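Long-range contacts in arginine 3rd transport system periplasmic binding protein (Legionella pneumophila subsp. pneumophila str. Philadelphia 1, PDB 3KZG), which probably binds arginine in the periplasm as the solute-binding component of an arginine transport system: residues A[46-51]-A[62-67]; A[50-55]-A[69-74]; A[80-85]-A[197-202]; A[110-115]-A[133-138]. All coordinates share one frame; numbering follows the deposited sequence.

Contact 1: residues A[46-51]-A[62-67]; sequences TFEAYI and REVDLV
Tyr50 and Glu63 each hold CG anti to the carbonyl carbon (chi1 -63° and -65°), and this sends the phenol and the carboxylate toward one another across the gap between residues 46-51 and 62-67. The Glu63 chain is extended beyond CG. Its OE1 comes to the edge of the Tyr50 ring, near the ring plane. Tyr50 OH and Glu63 OE1 are 3.4 Å apart, at most a weak hydrogen bond, and the carboxylate stands nearly upright to the ring, with 80° between the planes. Val64 CG1 comes obliquely to the ring, 3.8 Å from Tyr50 CE2, and the two side chains slide past each other in opposite directions. Glu48, bent at chi2, brings its OE1 to 3.9 Å from Val64 CG1.

The contact packs strand 44-50 against the chain that leaves helix 55-60. Arg62, with positive phi, is the C-prime residue of the Schellman motif ending that helix. Tyr50 also lies on Leu55 and Ala58, and Val64 on Thr6 of strand 4-13.

Glu48 OE1 lies 3.1 Å from the same Tyr50 OH, so the partner of the phenol proton is not settled. With Glu48 OE1 5.5 Å from Glu63 OE1, the acids would probably raise each other's pKa.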
# COMPACT_ATOMS: atom_id res chain seq x y z
N THR A 46 23.29 -2.40 -24.66
CA THR A 46 23.16 -2.67 -26.09
C THR A 46 22.71 -4.12 -26.25
O THR A 46 23.31 -5.03 -25.68
CB THR A 46 24.49 -2.43 -26.84
OG1 THR A 46 25.52 -3.25 -26.26
CG2 THR A 46 24.90 -0.97 -26.74
N PHE A 47 21.64 -4.32 -27.02
CA PHE A 47 21.07 -5.65 -27.23
C PHE A 47 21.51 -6.32 -28.52
O PHE A 47 21.78 -5.67 -29.52
CB PHE A 47 19.54 -5.55 -27.24
CG PHE A 47 18.94 -5.17 -25.92
CD1 PHE A 47 18.79 -6.11 -24.91
CD2 PHE A 47 18.52 -3.87 -25.69
CE1 PHE A 47 18.23 -5.76 -23.69
CE2 PHE A 47 17.96 -3.51 -24.47
CZ PHE A 47 17.82 -4.46 -23.47
N GLU A 48 21.55 -7.65 -28.49
CA GLU A 48 21.92 -8.41 -29.67
C GLU A 48 20.95 -9.58 -29.78
O GLU A 48 20.97 -10.50 -28.95
CB GLU A 48 23.36 -8.89 -29.55
CG GLU A 48 23.93 -9.45 -30.84
CD GLU A 48 25.34 -8.98 -31.09
OE1 GLU A 48 26.25 -9.36 -30.32
OE2 GLU A 48 25.54 -8.22 -32.07
N ALA A 49 20.10 -9.54 -30.80
CA ALA A 49 19.10 -10.57 -31.02
C ALA A 49 19.59 -11.78 -31.81
O ALA A 49 20.20 -11.65 -32.87
CB ALA A 49 17.89 -9.97 -31.72
N TYR A 50 19.31 -12.96 -31.28
CA TYR A 50 19.69 -14.22 -31.90
C TYR A 50 18.45 -15.07 -31.93
O TYR A 50 17.47 -14.76 -31.26
CB TYR A 50 20.72 -14.96 -31.05
CG TYR A 50 22.04 -14.26 -30.87
CD1 TYR A 50 23.15 -14.62 -31.63
CD2 TYR A 50 22.19 -13.26 -29.91
CE1 TYR A 50 24.37 -13.99 -31.45
CE2 TYR A 50 23.41 -12.62 -29.72
CZ TYR A 50 24.50 -13.00 -30.50
OH TYR A 50 25.71 -12.38 -30.32
N ILE A 51 18.48 -16.14 -32.70
CA ILE A 51 17.36 -17.06 -32.72
C ILE A 51 17.54 -17.73 -31.35
O ILE A 51 18.65 -18.12 -31.00
CB ILE A 51 17.49 -18.09 -33.84
CG1 ILE A 51 17.33 -17.40 -35.20
CG2 ILE A 51 16.46 -19.19 -33.68
CD1 ILE A 51 17.43 -18.35 -36.37
N ARG A 62 31.22 -15.70 -25.45
CA ARG A 62 31.40 -14.32 -25.01
C ARG A 62 31.03 -13.29 -26.07
O ARG A 62 31.57 -12.18 -26.07
CB ARG A 62 32.85 -14.10 -24.55
CG ARG A 62 33.12 -14.50 -23.10
CD ARG A 62 32.89 -15.98 -22.83
NE ARG A 62 33.25 -16.33 -21.45
CZ ARG A 62 33.07 -17.52 -20.90
NH1 ARG A 62 32.52 -18.51 -21.59
NH2 ARG A 62 33.42 -17.73 -19.64
N GLU A 63 30.13 -13.66 -26.97
CA GLU A 63 29.67 -12.73 -28.00
C GLU A 63 28.84 -11.67 -27.29
O GLU A 63 28.69 -10.54 -27.76
CB GLU A 63 28.79 -13.45 -29.03
CG GLU A 63 29.50 -14.52 -29.85
CD GLU A 63 28.59 -15.17 -30.88
OE1 GLU A 63 28.00 -14.44 -31.70
OE2 GLU A 63 28.46 -16.41 -30.87
N VAL A 64 28.30 -12.05 -26.13
CA VAL A 64 27.49 -11.17 -25.31
C VAL A 64 27.86 -11.38 -23.84
O VAL A 64 28.34 -12.45 -23.46
CB VAL A 64 26.00 -11.46 -25.48
CG1 VAL A 64 25.59 -11.22 -26.92
CG2 VAL A 64 25.69 -12.88 -25.06
N ASP A 65 27.64 -10.36 -23.02
CA ASP A 65 27.97 -10.46 -21.60
C ASP A 65 26.90 -11.19 -20.80
O ASP A 65 27.21 -11.93 -19.86
CB ASP A 65 28.16 -9.05 -21.03
CG ASP A 65 29.27 -8.31 -21.71
OD1 ASP A 65 30.40 -8.85 -21.72
OD2 ASP A 65 29.03 -7.19 -22.22
N LEU A 66 25.65 -10.97 -21.18
CA LEU A 66 24.52 -11.58 -20.49
C LEU A 66 23.44 -11.97 -21.48
O LEU A 66 23.47 -11.57 -22.64
CB LEU A 66 23.94 -10.59 -19.48
CG LEU A 66 24.88 -10.09 -18.38
CD1 LEU A 66 24.26 -8.88 -17.69
CD2 LEU A 66 25.15 -11.22 -17.39
N VAL A 67 22.48 -12.77 -21.01
CA VAL A 67 21.36 -13.19 -21.83
C VAL A 67 20.07 -13.09 -21.03
O VAL A 67 20.02 -13.49 -19.86
CB VAL A 67 21.51 -14.64 -22.33
CG1 VAL A 67 20.18 -15.15 -22.86
CG2 VAL A 67 22.57 -14.70 -23.43

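Contact 2: residues A[50-55]-A[69-74]; sequences YIFDDL and ASMIIT
Phe52 and Ala69 are the closest backbone points, with CA atoms 7.7 Å apart, and side chains fill the space between the two irregular segments. With Phe52 CG anti to the backbone N (chi1 -172°), the ring extends toward residues 69-71. The ring meets Ala69 edge-on: Ala69 O lies in the ring plane, 3.5 Å from Phe52 CE1.

Selenomethionine 71 takes the next position along the ring. Its chain bends at chi2 and chi3, which folds the methyl back to 3.9 Å between Met71 CE and Phe52 CE1. The selenium lies obliquely to the ring, 5.1 Å from the Phe52 centroid and 62° off the normal. This is a Met-aromatic contact, with selenium in the place of sulfur.

The segment 50-55 leads from strand 44-50 into helix 55-60, and residues 69-74 follow strand 66-67. The contact therefore ties the start of the helix to the chain running on from the next strand, in the buried interior of the protein. Leu55, at the first turn of the helix, points toward the other segment. Its CD1 rests on Ala69 CB at 3.6 Å. All four touching residues are buried. Around them, Phe52 also packs on Thr119, and Met71 on Phe56 and Phe83. Beside Ala69, the backbone N of Ser70 donates a hydrogen bond to Asp30 OD2.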
# COMPACT_ATOMS: atom_id res chain seq x y z
N TYR A 50 19.31 -12.96 -31.28
CA TYR A 50 19.69 -14.22 -31.90
C TYR A 50 18.45 -15.07 -31.93
O TYR A 50 17.47 -14.76 -31.26
CB TYR A 50 20.72 -14.96 -31.05
CG TYR A 50 22.04 -14.26 -30.87
CD1 TYR A 50 23.15 -14.62 -31.63
CD2 TYR A 50 22.19 -13.26 -29.91
CE1 TYR A 50 24.37 -13.99 -31.45
CE2 TYR A 50 23.41 -12.62 -29.72
CZ TYR A 50 24.50 -13.00 -30.50
OH TYR A 50 25.71 -12.38 -30.32
N ILE A 51 18.48 -16.14 -32.70
CA ILE A 51 17.36 -17.06 -32.72
C ILE A 51 17.54 -17.73 -31.35
O ILE A 51 18.65 -18.12 -31.00
CB ILE A 51 17.49 -18.09 -33.84
CG1 ILE A 51 17.33 -17.40 -35.20
CG2 ILE A 51 16.46 -19.19 -33.68
CD1 ILE A 51 17.43 -18.35 -36.37
N PHE A 52 16.45 -17.86 -30.59
CA PHE A 52 16.50 -18.44 -29.25
C PHE A 52 17.58 -19.50 -29.00
O PHE A 52 18.43 -19.33 -28.11
CB PHE A 52 15.13 -19.03 -28.88
CG PHE A 52 15.04 -19.49 -27.45
CD1 PHE A 52 14.94 -18.56 -26.41
CD2 PHE A 52 15.11 -20.84 -27.12
CE1 PHE A 52 14.91 -18.96 -25.08
CE2 PHE A 52 15.08 -21.26 -25.79
CZ PHE A 52 14.99 -20.32 -24.76
N ASP A 53 17.56 -20.59 -29.76
CA ASP A 53 18.52 -21.67 -29.58
C ASP A 53 20.00 -21.27 -29.72
O ASP A 53 20.87 -21.92 -29.17
CB ASP A 53 18.22 -22.81 -30.54
CG ASP A 53 18.82 -24.13 -30.09
OD1 ASP A 53 18.97 -25.04 -30.92
OD2 ASP A 53 19.13 -24.24 -28.88
N ASP A 54 20.27 -20.20 -30.47
CA ASP A 54 21.66 -19.77 -30.65
C ASP A 54 22.19 -18.96 -29.47
O ASP A 54 23.39 -18.71 -29.38
CB ASP A 54 21.81 -18.94 -31.93
CG ASP A 54 21.68 -19.77 -33.20
OD1 ASP A 54 21.95 -20.99 -33.16
OD2 ASP A 54 21.31 -19.20 -34.25
N LEU A 55 21.30 -18.55 -28.57
CA LEU A 55 21.70 -17.76 -27.41
C LEU A 55 22.72 -18.46 -26.52
O LEU A 55 23.64 -17.83 -26.00
CB LEU A 55 20.46 -17.38 -26.58
CG LEU A 55 19.55 -16.30 -27.15
CD1 LEU A 55 18.30 -16.17 -26.29
CD2 LEU A 55 20.31 -14.97 -27.22
N ALA A 69 16.03 -13.74 -22.09
CA ALA A 69 15.03 -14.12 -23.08
C ALA A 69 14.17 -15.18 -22.45
O ALA A 69 14.30 -16.37 -22.77
CB ALA A 69 15.72 -14.67 -24.32
N SER A 70 13.29 -14.75 -21.54
CA SER A 70 12.41 -15.66 -20.82
C SER A 70 13.15 -16.98 -20.58
O SER A 70 12.64 -18.05 -20.85
CB SER A 70 11.11 -15.90 -21.60
OG SER A 70 11.33 -16.53 -22.85
N MSE A 71 14.37 -16.88 -20.06
CA MSE A 71 15.19 -18.06 -19.79
C MSE A 71 14.85 -18.74 -18.48
O MSE A 71 15.12 -18.20 -17.40
CB MSE A 71 16.67 -17.68 -19.78
CG MSE A 71 17.57 -18.89 -19.85
SE MSE A 71 17.25 -19.84 -21.52
CE MSE A 71 17.96 -18.49 -22.70
N ILE A 72 14.30 -19.94 -18.56
CA ILE A 72 13.92 -20.68 -17.37
C ILE A 72 15.08 -21.38 -16.67
O ILE A 72 15.82 -22.16 -17.28
CB ILE A 72 12.85 -21.74 -17.69
CG1 ILE A 72 11.64 -21.07 -18.36
CG2 ILE A 72 12.42 -22.45 -16.40
CD1 ILE A 72 10.60 -22.03 -18.84
N ILE A 73 15.22 -21.11 -15.38
CA ILE A 73 16.26 -21.73 -14.58
C ILE A 73 15.94 -23.21 -14.44
O ILE A 73 14.90 -23.58 -13.89
CB ILE A 73 16.32 -21.15 -13.14
CG1 ILE A 73 16.61 -19.66 -13.18
CG2 ILE A 73 17.39 -21.88 -12.33
CD1 ILE A 73 16.69 -19.04 -11.81
N THR A 74 16.83 -24.06 -14.94
CA THR A 74 16.66 -25.50 -14.85
C THR A 74 17.99 -26.11 -14.44
O THR A 74 19.04 -25.52 -14.68
CB THR A 74 16.25 -26.14 -16.20
OG1 THR A 74 17.34 -26.04 -17.13
CG2 THR A 74 15.03 -25.44 -16.78

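Contact 3: residues A[80-85]-A[197-202]; sequences HFIFSL and ANPDQF
Ile82 is the main bump of this contact, and the turn at 198-202 is the hollow that receives it. Ile82 CG1 sits between the backbone N and the carbonyl carbon (chi1 56°), which carries CD1 inward over the turn. There Ile82 CD1 lies 3.3 Å from Asn198 O and 3.7 Å from Phe202 N. The CG2 branch leans the other way and meets Pro199, with Ile82 CG2 4.3 Å from Pro199 CB. Ala197 adds its small methyl beside CG1.

Ile82 and Ala197 form an antiparallel hydrogen-bonded pair: Ile82 N to Ala197 O and Ala197 N to Ile82 O, the first with an N-H...O angle of 165°. They belong to a small two-stranded sheet of strands 82-83 and 196-197. It joins parts of the chain more than a hundred residues apart, just before helix 202-217, whose Ile205 also covers Ile82 and Ala197.

Next to Ile82, Phe81 turns its ring edge to Ala197 O, which lies in the ring plane, 3.6 Å from Phe81 CD1. The ring lies alongside the Asn198 side chain and also packs on Phe56 and Leu59 of helix 55-60. The Pro199 ring presses on the His80 carbonyl, with Pro199 CD 3.3 Å from His80 O.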
# COMPACT_ATOMS: atom_id res chain seq x y z
N HIS A 80 26.14 -25.48 -17.09
CA HIS A 80 27.03 -24.72 -17.96
C HIS A 80 26.88 -23.22 -17.78
O HIS A 80 27.71 -22.45 -18.25
CB HIS A 80 26.77 -25.09 -19.42
CG HIS A 80 27.09 -26.51 -19.75
ND1 HIS A 80 28.38 -26.96 -19.94
CD2 HIS A 80 26.29 -27.60 -19.85
CE1 HIS A 80 28.36 -28.26 -20.14
NE2 HIS A 80 27.11 -28.68 -20.09
N PHE A 81 25.82 -22.82 -17.09
CA PHE A 81 25.56 -21.40 -16.86
C PHE A 81 25.08 -21.12 -15.45
O PHE A 81 24.58 -22.00 -14.75
CB PHE A 81 24.49 -20.90 -17.82
CG PHE A 81 24.83 -21.07 -19.27
CD1 PHE A 81 25.77 -20.25 -19.88
CD2 PHE A 81 24.21 -22.06 -20.02
CE1 PHE A 81 26.08 -20.41 -21.22
CE2 PHE A 81 24.52 -22.23 -21.37
CZ PHE A 81 25.46 -21.40 -21.97
N ILE A 82 25.22 -19.86 -15.05
CA ILE A 82 24.74 -19.43 -13.75
C ILE A 82 23.60 -18.46 -14.04
O ILE A 82 23.56 -17.83 -15.11
CB ILE A 82 25.83 -18.76 -12.89
CG1 ILE A 82 26.45 -17.58 -13.64
CG2 ILE A 82 26.89 -19.79 -12.51
CD1 ILE A 82 27.46 -16.79 -12.81
N PHE A 83 22.69 -18.35 -13.08
CA PHE A 83 21.53 -17.48 -13.23
C PHE A 83 21.45 -16.42 -12.13
O PHE A 83 22.01 -16.59 -11.05
CB PHE A 83 20.26 -18.33 -13.20
CG PHE A 83 20.10 -19.23 -14.38
CD1 PHE A 83 19.55 -18.75 -15.57
CD2 PHE A 83 20.49 -20.56 -14.31
CE1 PHE A 83 19.39 -19.59 -16.67
CE2 PHE A 83 20.33 -21.41 -15.41
CZ PHE A 83 19.78 -20.92 -16.59
N SER A 84 20.76 -15.33 -12.43
CA SER A 84 20.57 -14.28 -11.46
C SER A 84 19.34 -14.73 -10.69
O SER A 84 18.79 -15.81 -10.95
CB SER A 84 20.24 -12.96 -12.15
OG SER A 84 18.98 -13.06 -12.79
N LEU A 85 18.89 -13.91 -9.75
CA LEU A 85 17.67 -14.25 -9.03
C LEU A 85 16.59 -14.21 -10.11
O LEU A 85 16.66 -13.42 -11.05
CB LEU A 85 17.36 -13.18 -7.98
CG LEU A 85 18.43 -12.95 -6.91
CD1 LEU A 85 18.02 -11.78 -6.01
CD2 LEU A 85 18.62 -14.22 -6.10
N ALA A 197 24.27 -16.18 -17.40
CA ALA A 197 25.64 -15.77 -17.66
C ALA A 197 26.58 -16.96 -17.52
O ALA A 197 26.16 -18.04 -17.10
CB ALA A 197 26.04 -14.66 -16.69
N ASN A 198 27.84 -16.76 -17.90
CA ASN A 198 28.83 -17.82 -17.79
C ASN A 198 29.24 -17.90 -16.31
O ASN A 198 29.22 -16.90 -15.60
CB ASN A 198 30.04 -17.51 -18.68
CG ASN A 198 29.71 -17.61 -20.17
OD1 ASN A 198 29.86 -16.65 -20.92
ND2 ASN A 198 29.25 -18.79 -20.58
N PRO A 199 29.61 -19.10 -15.84
CA PRO A 199 30.02 -19.30 -14.44
C PRO A 199 31.02 -18.31 -13.85
O PRO A 199 30.95 -17.98 -12.66
CB PRO A 199 30.56 -20.73 -14.44
CG PRO A 199 29.69 -21.40 -15.46
CD PRO A 199 29.67 -20.37 -16.58
N ASP A 200 31.95 -17.82 -14.67
CA ASP A 200 32.95 -16.89 -14.16
C ASP A 200 32.48 -15.45 -14.04
O ASP A 200 33.27 -14.56 -13.74
CB ASP A 200 34.22 -16.93 -15.03
CG ASP A 200 33.94 -16.61 -16.48
OD1 ASP A 200 32.96 -15.90 -16.78
OD2 ASP A 200 34.73 -17.06 -17.34
N GLN A 201 31.19 -15.21 -14.27
CA GLN A 201 30.66 -13.86 -14.18
C GLN A 201 29.85 -13.66 -12.90
O GLN A 201 28.96 -12.81 -12.85
CB GLN A 201 29.79 -13.56 -15.40
CG GLN A 201 30.49 -13.78 -16.75
CD GLN A 201 29.66 -13.29 -17.92
OE1 GLN A 201 29.50 -12.09 -18.13
NE2 GLN A 201 29.10 -14.23 -18.68
N PHE A 202 30.18 -14.43 -11.87
CA PHE A 202 29.48 -14.34 -10.60
C PHE A 202 29.51 -12.96 -9.96
O PHE A 202 28.59 -12.58 -9.24
CB PHE A 202 30.02 -15.40 -9.62
CG PHE A 202 31.49 -15.30 -9.35
CD1 PHE A 202 31.98 -14.36 -8.44
CD2 PHE A 202 32.39 -16.14 -9.99
CE1 PHE A 202 33.34 -14.27 -8.16
CE2 PHE A 202 33.76 -16.06 -9.73
CZ PHE A 202 34.23 -15.12 -8.81

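Contact 4: residues A[110-115]-A[133-138]; sequences GKKIGV and QVIFYE
Ile113 and Val115 bond through their backbones to residues on both sides of their partners in strand 133-137. Ile113 N donates to Gln133 O at 2.8 Å and Ile113 O accepts from Ile135 N at 2.9 Å. Val115 N then donates to Ile135 O, and Val115 O accepts from Tyr137 N at 2.8 Å. A weaker bond, Gln133 N to Lys111 O, lies at the start. The pairing is parallel, and the strand axes make an angle of 29°.

Val115 and Val134 meet on one face of the sheet, with Val115 CB 4.0 Å from Val134 CG1. That methyl also lies over one face of the Phe136 ring. On the other face, Tyr137 swings its ring back across the neighbouring strand (chi1 -72°) and sets an edge against Gly114. Tyr137 CE2 is 3.8 Å from Gly114 CA. Glycine has no side chain here to obstruct the ring. The long side chains of Lys112 and Gln133 run alongside each other on the same face as Gly114.

Two helices cover these side chains. Helix 121-127 covers Ile113, Val115, Val134 and Phe136, while Tyr137 packs on Asp142 and Met143 of helix 140-148. Strand 112-116 also bonds to Ala154 and Leu156 on its far side. Strand 112-116, helix 121-127 and strand 133-137 make a parallel beta-alpha-beta unit at one edge of the five-stranded sheet.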
# COMPACT_ATOMS: atom_id res chain seq x y z
N GLY A 110 -2.29 -38.32 -27.37
CA GLY A 110 -2.08 -38.77 -28.73
C GLY A 110 -1.87 -37.67 -29.75
O GLY A 110 -1.81 -37.94 -30.95
N LYS A 111 -1.73 -36.43 -29.29
CA LYS A 111 -1.56 -35.30 -30.20
C LYS A 111 -0.11 -34.92 -30.46
O LYS A 111 0.80 -35.27 -29.70
CB LYS A 111 -2.30 -34.07 -29.65
CG LYS A 111 -3.73 -34.33 -29.22
CD LYS A 111 -4.54 -34.99 -30.32
CE LYS A 111 -5.95 -35.29 -29.84
NZ LYS A 111 -6.66 -36.19 -30.79
N LYS A 112 0.11 -34.21 -31.57
CA LYS A 112 1.43 -33.74 -31.94
C LYS A 112 1.55 -32.35 -31.34
O LYS A 112 0.70 -31.49 -31.59
CB LYS A 112 1.56 -33.67 -33.47
CG LYS A 112 1.20 -34.96 -34.18
CD LYS A 112 1.21 -34.77 -35.70
CE LYS A 112 2.61 -34.49 -36.21
NZ LYS A 112 3.50 -35.67 -36.00
N ILE A 113 2.60 -32.12 -30.56
CA ILE A 113 2.81 -30.84 -29.89
C ILE A 113 4.01 -30.06 -30.40
O ILE A 113 5.12 -30.59 -30.48
CB ILE A 113 3.00 -31.04 -28.37
CG1 ILE A 113 1.94 -32.01 -27.81
CG2 ILE A 113 2.93 -29.70 -27.66
CD1 ILE A 113 0.51 -31.52 -27.94
N GLY A 114 3.79 -28.79 -30.72
CA GLY A 114 4.88 -27.95 -31.18
C GLY A 114 5.60 -27.35 -29.99
O GLY A 114 4.97 -27.02 -28.98
N VAL A 115 6.91 -27.21 -30.09
CA VAL A 115 7.71 -26.64 -29.00
C VAL A 115 8.86 -25.81 -29.57
O VAL A 115 9.35 -26.09 -30.66
CB VAL A 115 8.27 -27.77 -28.10
CG1 VAL A 115 9.48 -27.29 -27.34
CG2 VAL A 115 7.19 -28.24 -27.12
N GLN A 133 3.81 -36.64 -29.49
CA GLN A 133 4.96 -36.53 -30.36
C GLN A 133 5.32 -35.05 -30.36
O GLN A 133 4.45 -34.19 -30.48
CB GLN A 133 4.61 -37.00 -31.76
CG GLN A 133 5.79 -36.99 -32.72
CD GLN A 133 5.43 -37.56 -34.07
OE1 GLN A 133 4.99 -38.71 -34.18
NE2 GLN A 133 5.62 -36.77 -35.12
N VAL A 134 6.60 -34.75 -30.21
CA VAL A 134 7.07 -33.38 -30.18
C VAL A 134 7.71 -32.94 -31.49
O VAL A 134 8.52 -33.66 -32.08
CB VAL A 134 8.10 -33.17 -29.04
CG1 VAL A 134 8.53 -31.71 -28.99
CG2 VAL A 134 7.51 -33.59 -27.71
N ILE A 135 7.33 -31.76 -31.95
CA ILE A 135 7.89 -31.19 -33.17
C ILE A 135 8.65 -29.96 -32.72
O ILE A 135 8.06 -29.02 -32.17
CB ILE A 135 6.78 -30.79 -34.17
CG1 ILE A 135 6.05 -32.04 -34.67
CG2 ILE A 135 7.37 -30.01 -35.33
CD1 ILE A 135 6.93 -32.98 -35.47
N PHE A 136 9.97 -29.97 -32.92
CA PHE A 136 10.83 -28.86 -32.53
C PHE A 136 10.85 -27.78 -33.59
O PHE A 136 11.09 -28.05 -34.76
CB PHE A 136 12.26 -29.36 -32.29
CG PHE A 136 12.39 -30.31 -31.14
CD1 PHE A 136 12.77 -29.85 -29.88
CD2 PHE A 136 12.13 -31.67 -31.31
CE1 PHE A 136 12.87 -30.72 -28.80
CE2 PHE A 136 12.22 -32.55 -30.23
CZ PHE A 136 12.60 -32.07 -28.97
N TYR A 137 10.61 -26.54 -33.16
CA TYR A 137 10.61 -25.40 -34.05
C TYR A 137 11.69 -24.43 -33.57
O TYR A 137 11.77 -24.16 -32.37
CB TYR A 137 9.25 -24.70 -34.03
CG TYR A 137 8.15 -25.47 -34.73
CD1 TYR A 137 8.08 -25.53 -36.12
CD2 TYR A 137 7.16 -26.13 -33.99
CE1 TYR A 137 7.06 -26.22 -36.77
CE2 TYR A 137 6.14 -26.83 -34.63
CZ TYR A 137 6.09 -26.87 -36.01
OH TYR A 137 5.08 -27.56 -36.63
N GLU A 138 12.51 -23.93 -34.48
CA GLU A 138 13.57 -23.00 -34.09
C GLU A 138 13.03 -21.60 -33.83
O GLU A 138 13.51 -20.91 -32.94
CB GLU A 138 14.67 -22.96 -35.16
CG GLU A 138 15.45 -24.27 -35.28
CD GLU A 138 16.66 -24.14 -36.19
OE1 GLU A 138 16.49 -23.74 -37.36
OE2 GLU A 138 17.78 -24.44 -35.74

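Overall arrangement
Contacts 1 to 3 gather in one region, and contact 4 lies in the five-stranded sheet. Contacts 1 and 2 share Tyr50 and Ile51, with centres about 10 Å apart. Contact 1 joins the strand before helix 55-60 to the chain after it, and contact 2 includes its first residue, Leu55. The centre of contact 3 is about 14 Å from both of theirs. The Arg62-Asp200 salt bridge joins it to contact 1, and Phe83 packs on Met71 of contact 2. Contact 4 falls between the halves of contact 3 in sequence, their centres about 30 Å apart. The chain thus leaves and returns, consistent with the two-lobed periplasmic binding protein fold. Ile51 touches Glu138 between the regions.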